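Local atomic coordinates of porin (Rhodobacter blasticus, PDB entry 3PRN), a protein that forms channels in the outer membrane, as a homotrimer, that let small hydrophilic solutes of up to about 0.6 kDa diffuse passively. Residues A[45-50]-A[71-76]; A[77-82]-A[134-139]. The protein carries 1 engineered substitution. One frame throughout, in Å; residues are numbered along the deposited sequence. Where two conformers were deposited one is given.

Interaction 1 (A[45-50]-A[71-76]); sequences VTFGAK and FWTSYN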
loop_
_atom_site.group_PDB
_atom_site.type_symbol
_atom_site.label_atom_id
_atom_site.label_comp_id
_atom_site.label_asym_id
_atom_site.label_seq_id
_atom_site.Cartn_x
_atom_site.Cartn_y
_atom_site.Cartn_z
ATOM N N VAL A 45 18.075 -14.126 18.864
ATOM C CA VAL A 45 17.155 -12.995 19.038
ATOM C C VAL A 45 16.514 -12.719 17.687
ATOM O O VAL A 45 17.283 -12.566 16.732
ATOM C CB VAL A 45 17.911 -11.729 19.482
ATOM C CG1 VAL A 45 16.916 -10.582 19.724
ATOM C CG2 VAL A 45 18.663 -12.065 20.774
ATOM N N THR A 46 15.208 -12.717 17.559
ATOM C CA THR A 46 14.577 -12.404 16.281
ATOM C C THR A 46 14.003 -10.980 16.374
ATOM O O THR A 46 13.451 -10.620 17.415
ATOM C CB THR A 46 13.413 -13.386 16.034
ATOM O OG1 THR A 46 14.001 -14.672 15.851
ATOM C CG2 THR A 46 12.646 -13.022 14.758
ATOM N N PHE A 47 14.134 -10.194 15.333
ATOM C CA PHE A 47 13.561 -8.869 15.214
ATOM C C PHE A 47 12.494 -8.930 14.104
ATOM O O PHE A 47 12.696 -9.617 13.106
ATOM C CB PHE A 47 14.536 -7.748 14.871
ATOM C CG PHE A 47 15.583 -7.577 15.954
ATOM C CD1 PHE A 47 16.672 -8.426 15.995
ATOM C CD2 PHE A 47 15.441 -6.570 16.912
ATOM C CE1 PHE A 47 17.629 -8.259 17.006
ATOM C CE2 PHE A 47 16.399 -6.399 17.888
ATOM C CZ PHE A 47 17.496 -7.259 17.939
ATOM N N GLY A 48 11.375 -8.258 14.318
ATOM C CA GLY A 48 10.325 -8.268 13.308
ATOM C C GLY A 48 9.572 -6.944 13.263
ATOM O O GLY A 48 9.535 -6.121 14.192
ATOM N N ALA A 49 8.917 -6.743 12.118
ATOM C CA ALA A 49 8.105 -5.553 11.905
ATOM C C ALA A 49 6.878 -6.025 11.105
ATOM O O ALA A 49 7.015 -6.956 10.293
ATOM C CB ALA A 49 8.800 -4.383 11.261
ATOM N N LYS A 50 5.692 -5.476 11.357
ATOM C CA LYS A 50 4.559 -5.858 10.549
ATOM C C LYS A 50 3.686 -4.647 10.192
ATOM O O LYS A 50 3.536 -3.673 10.952
ATOM C CB LYS A 50 3.779 -6.931 11.239
ATOM C CG LYS A 50 2.376 -6.580 11.719
ATOM C CD LYS A 50 1.515 -7.846 11.911
ATOM C CE LYS A 50 0.723 -7.862 13.222
ATOM N NZ LYS A 50 0.038 -9.141 13.474
ATOM N N PHE A 71 6.521 -3.362 15.882
ATOM C CA PHE A 71 7.860 -3.873 15.929
ATOM C C PHE A 71 7.994 -4.839 17.120
ATOM O O PHE A 71 7.405 -4.603 18.164
ATOM C CB PHE A 71 8.949 -2.799 16.110
ATOM C CG PHE A 71 8.783 -1.644 15.153
ATOM C CD1 PHE A 71 7.916 -0.617 15.457
ATOM C CD2 PHE A 71 9.447 -1.640 13.931
ATOM C CE1 PHE A 71 7.697 0.456 14.566
ATOM C CE2 PHE A 71 9.274 -0.537 13.063
ATOM C CZ PHE A 71 8.394 0.493 13.383
ATOM N N TRP A 72 8.785 -5.889 16.975
ATOM C CA TRP A 72 8.998 -6.774 18.126
ATOM C C TRP A 72 10.409 -7.336 18.129
ATOM O O TRP A 72 11.111 -7.357 17.123
ATOM C CB TRP A 72 7.979 -7.894 18.158
ATOM C CG TRP A 72 8.115 -8.918 17.066
ATOM C CD1 TRP A 72 8.927 -10.054 17.063
ATOM C CD2 TRP A 72 7.420 -8.928 15.810
ATOM N NE1 TRP A 72 8.771 -10.735 15.883
ATOM C CE2 TRP A 72 7.851 -10.066 15.096
ATOM C CE3 TRP A 72 6.486 -8.055 15.232
ATOM C CZ2 TRP A 72 7.377 -10.385 13.835
ATOM C CZ3 TRP A 72 6.017 -8.379 13.960
ATOM C CH2 TRP A 72 6.463 -9.530 13.277
ATOM N N THR A 73 10.789 -7.842 19.329
ATOM C CA THR A 73 12.042 -8.535 19.525
ATOM C C THR A 73 11.695 -9.767 20.397
ATOM O O THR A 73 10.946 -9.548 21.386
ATOM C CB THR A 73 13.132 -7.731 20.233
ATOM O OG1 THR A 73 12.802 -7.615 21.629
ATOM C CG2 THR A 73 13.214 -6.319 19.663
ATOM N N SER A 74 12.079 -10.945 19.974
ATOM C CA SER A 74 11.803 -12.178 20.661
ATOM C C SER A 74 13.087 -12.912 21.016
ATOM O O SER A 74 14.040 -12.949 20.225
ATOM C CB SER A 74 11.083 -13.278 19.853
ATOM O OG SER A 74 9.761 -12.861 19.549
ATOM N N TYR A 75 13.058 -13.505 22.184
ATOM C CA TYR A 75 14.193 -14.262 22.702
ATOM C C TYR A 75 13.726 -15.196 23.826
ATOM O O TYR A 75 13.141 -14.722 24.788
ATOM C CB TYR A 75 15.227 -13.299 23.274
ATOM C CG TYR A 75 16.437 -14.023 23.838
ATOM C CD1 TYR A 75 17.206 -14.826 22.998
ATOM C CD2 TYR A 75 16.767 -13.884 25.189
ATOM C CE1 TYR A 75 18.315 -15.497 23.507
ATOM C CE2 TYR A 75 17.880 -14.557 25.699
ATOM C CZ TYR A 75 18.653 -15.364 24.857
ATOM O OH TYR A 75 19.735 -16.019 25.350
ATOM N N ASN A 76 13.916 -16.470 23.628
ATOM C CA ASN A 76 13.634 -17.484 24.650
ATOM C C ASN A 76 12.213 -17.448 25.179
ATOM O O ASN A 76 12.071 -17.444 26.434
ATOM C CB ASN A 76 14.548 -17.160 25.852
ATOM C CG ASN A 76 15.798 -18.015 26.018
ATOM O OD1 ASN A 76 16.564 -18.179 25.075
ATOM N ND2 ASN A 76 16.058 -18.551 27.198
HETATM O O HOH W 1 13.880 -15.762 18.630
#
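Residues 45-50 and 71-76 pair as neighbouring antiparallel strands in the wall of the porin barrel, and the indole of W72 lies across the backbone of G48. T46 and S74 form one hydrogen-bonded pair, with T46 N to S74 O and S74 N to T46 O both at 2.9 Å. G48 and W72 form the other, with G48 N to W72 O at 3.0 Å and W72 N to G48 O at 2.9 Å.

W72 covers its own pairing partner. Its CG sits between the backbone N and the carbonyl carbon (chi1 69°), which folds the ring back over the neighbouring strand. G48 CA makes a CH-pi contact over the face of the six-membered ring, 3.7 Å from its centroid. With no side chain, G48 lets the ring come this close. CB of K50 meets the same ring at its edge, in plane.

The two strands belong to the closed antiparallel sheet of 16 strands that makes this porin's barrel. The opposite face of the sheet carries F47, A49, F71 and T73, and here a second subunit of the trimer packs against the wall. The F47 ring meets the ring of F287 of that subunit. Within the pair, T73 CG2 lies alongside F47 in one of its two conformers, 3.5 Å from F47 CD2. A49 CB touches F71 CD2 at 3.9 Å.

V45 CG2 packs on Y75 CD1. On the W72 face, a water donates to S74 O and also hydrogen-bonds to T46 OG1. The S74 hydroxyl hydrogen-bonds with that of T79 on the next strand.

Interaction 2 (A[77-82]-A[134-139]); sequences GVTVSV and AVTYSI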
loop_
_atom_site.group_PDB
_atom_site.type_symbol
_atom_site.label_atom_id
_atom_site.label_comp_id
_atom_site.label_asym_id
_atom_site.label_seq_id
_atom_site.Cartn_x
_atom_site.Cartn_y
_atom_site.Cartn_z
ATOM N N GLY A 77 11.219 -17.412 24.303
ATOM C CA GLY A 77 9.832 -17.410 24.827
ATOM C C GLY A 77 9.356 -16.019 25.227
ATOM O O GLY A 77 8.184 -15.828 25.610
ATOM N N VAL A 78 10.215 -15.017 25.317
ATOM C CA VAL A 78 9.786 -13.679 25.698
ATOM C C VAL A 78 9.694 -12.802 24.433
ATOM O O VAL A 78 10.609 -12.795 23.606
ATOM C CB VAL A 78 10.785 -13.013 26.663
ATOM C CG1 VAL A 78 10.322 -11.620 27.036
ATOM C CG2 VAL A 78 10.940 -13.858 27.934
ATOM N N THR A 79 8.629 -12.055 24.296
ATOM C CA THR A 79 8.472 -11.138 23.152
ATOM C C THR A 79 8.140 -9.746 23.669
ATOM O O THR A 79 7.281 -9.558 24.542
ATOM C CB THR A 79 7.460 -11.618 22.143
ATOM O OG1 THR A 79 7.805 -12.889 21.601
ATOM C CG2 THR A 79 7.336 -10.647 20.939
ATOM N N VAL A 80 8.909 -8.751 23.204
ATOM C CA VAL A 80 8.645 -7.376 23.553
ATOM C C VAL A 80 8.220 -6.689 22.242
ATOM O O VAL A 80 8.928 -6.866 21.246
ATOM C CB VAL A 80 9.834 -6.665 24.161
ATOM C CG1 VAL A 80 9.458 -5.232 24.554
ATOM C CG2 VAL A 80 10.320 -7.352 25.441
ATOM N N SER A 81 7.121 -5.995 22.232
ATOM C CA SER A 81 6.583 -5.316 21.068
ATOM C C SER A 81 6.316 -3.862 21.378
ATOM O O SER A 81 6.058 -3.440 22.504
ATOM C CB SER A 81 5.371 -6.032 20.455
ATOM O OG SER A 81 4.378 -6.140 21.429
ATOM N N VAL A 82 6.477 -3.030 20.332
ATOM C CA VAL A 82 6.325 -1.593 20.453
ATOM C C VAL A 82 5.529 -1.019 19.284
ATOM O O VAL A 82 5.588 -1.623 18.150
ATOM C CB VAL A 82 7.707 -0.911 20.535
ATOM C CG1 VAL A 82 8.645 -1.306 19.408
ATOM C CG2 VAL A 82 7.596 0.599 20.580
ATOM N N ALA A 134 4.257 -3.864 24.651
ATOM C CA ALA A 134 3.602 -5.055 25.199
ATOM C C ALA A 134 4.723 -6.085 25.490
ATOM O O ALA A 134 5.786 -6.025 24.861
ATOM C CB ALA A 134 2.556 -5.635 24.269
ATOM N N VAL A 135 4.433 -6.960 26.433
ATOM C CA VAL A 135 5.407 -8.012 26.738
ATOM C C VAL A 135 4.619 -9.291 26.893
ATOM O O VAL A 135 3.590 -9.273 27.616
ATOM C CB VAL A 135 6.146 -7.705 28.046
ATOM C CG1 VAL A 135 7.071 -8.903 28.370
ATOM C CG2 VAL A 135 6.925 -6.423 27.943
ATOM N N THR A 136 5.016 -10.372 26.216
ATOM C CA THR A 136 4.405 -11.658 26.384
ATOM C C THR A 136 5.499 -12.712 26.725
ATOM O O THR A 136 6.644 -12.657 26.276
ATOM C CB THR A 136 3.609 -12.195 25.191
ATOM O OG1 THR A 136 4.540 -12.432 24.115
ATOM C CG2 THR A 136 2.646 -11.127 24.674
ATOM N N TYR A 137 5.053 -13.647 27.561
ATOM C CA TYR A 137 5.907 -14.710 28.034
ATOM C C TYR A 137 5.102 -16.015 27.983
ATOM O O TYR A 137 4.096 -16.171 28.685
ATOM C CB TYR A 137 6.438 -14.371 29.436
ATOM C CG TYR A 137 7.408 -15.454 29.913
ATOM C CD1 TYR A 137 8.260 -16.071 28.988
ATOM C CD2 TYR A 137 7.440 -15.839 31.255
ATOM C CE1 TYR A 137 9.143 -17.070 29.406
ATOM C CE2 TYR A 137 8.324 -16.841 31.675
ATOM C CZ TYR A 137 9.175 -17.456 30.750
ATOM O OH TYR A 137 10.034 -18.428 31.155
ATOM N N SER A 138 5.558 -16.904 27.109
ATOM C CA SER A 138 4.938 -18.231 26.909
ATOM C C SER A 138 5.867 -19.319 27.509
ATOM O O SER A 138 6.903 -19.655 26.913
ATOM C CB SER A 138 4.733 -18.505 25.418
ATOM O OG SER A 138 3.758 -17.619 24.887
ATOM N N ILE A 139 5.468 -19.797 28.678
ATOM C CA ILE A 139 6.227 -20.746 29.510
ATOM C C ILE A 139 5.521 -22.077 29.711
ATOM O O ILE A 139 5.161 -22.545 30.826
ATOM C CB ILE A 139 6.657 -20.015 30.813
ATOM C CG1 ILE A 139 6.836 -20.962 32.005
ATOM C CG2 ILE A 139 5.656 -18.942 31.248
ATOM C CD1 ILE A 139 5.915 -20.644 33.184
#
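G77 starts the pairing with 134-139: its O accepts a hydrogen bond from S138 N at 3.2 Å. The same oxygen lies at the edge of the Y137 ring, 3.4 Å from CD1. At the backbone angles of G77 (83°/-12°) a CB would press against the carbonyl O of the residue before.

V78 follows in a non-hydrogen-bonded pair with Y137. Its chi1 of 180° sets CG2 beside the backbone N, where it touches Y137 CD1 at 3.6 Å, with the two side chains crossing at a slant.

T79 pairs with T136 through two backbone bonds of 2.9 Å, T79 N to T136 O and T136 N to T79 O. Their side chains run side by side, and T136 OG1 packs on T79 CB.

V80 faces V135 more loosely, on the same side of the sheet as V78 and Y137. S81 closes the paired run with two bonds to A134, and its OG packs against A134 CB at 3.4 Å.

Backbone bonds thus hold these two barrel strands together, while the valines and Y137 give one face a largely apolar surface. A bound detergent lies about 5 Å from the V80 side chain, consistent with an outward side that meets lipid.

How the interactions relate
Interactions 1 and 2 lie side by side in the barrel wall, with centres about 9 Å apart. Along the chain they come in series: 45-50 pairs with 71-76 before 77-82 pairs with 134-139. Strands 70-75 and 78-83 follow each other and are neighbours in the sheet. They join the two contacts into one run of four adjacent strands: 46-56, 70-75, 78-83 and 131-138. A probable hydrogen bond of 2.8 Å from V82 N to F71 O links the contacts directly. The wall therefore continues without a break from interaction 1, where the second subunit packs widely, to interaction 2, where V82 alone is within its reach.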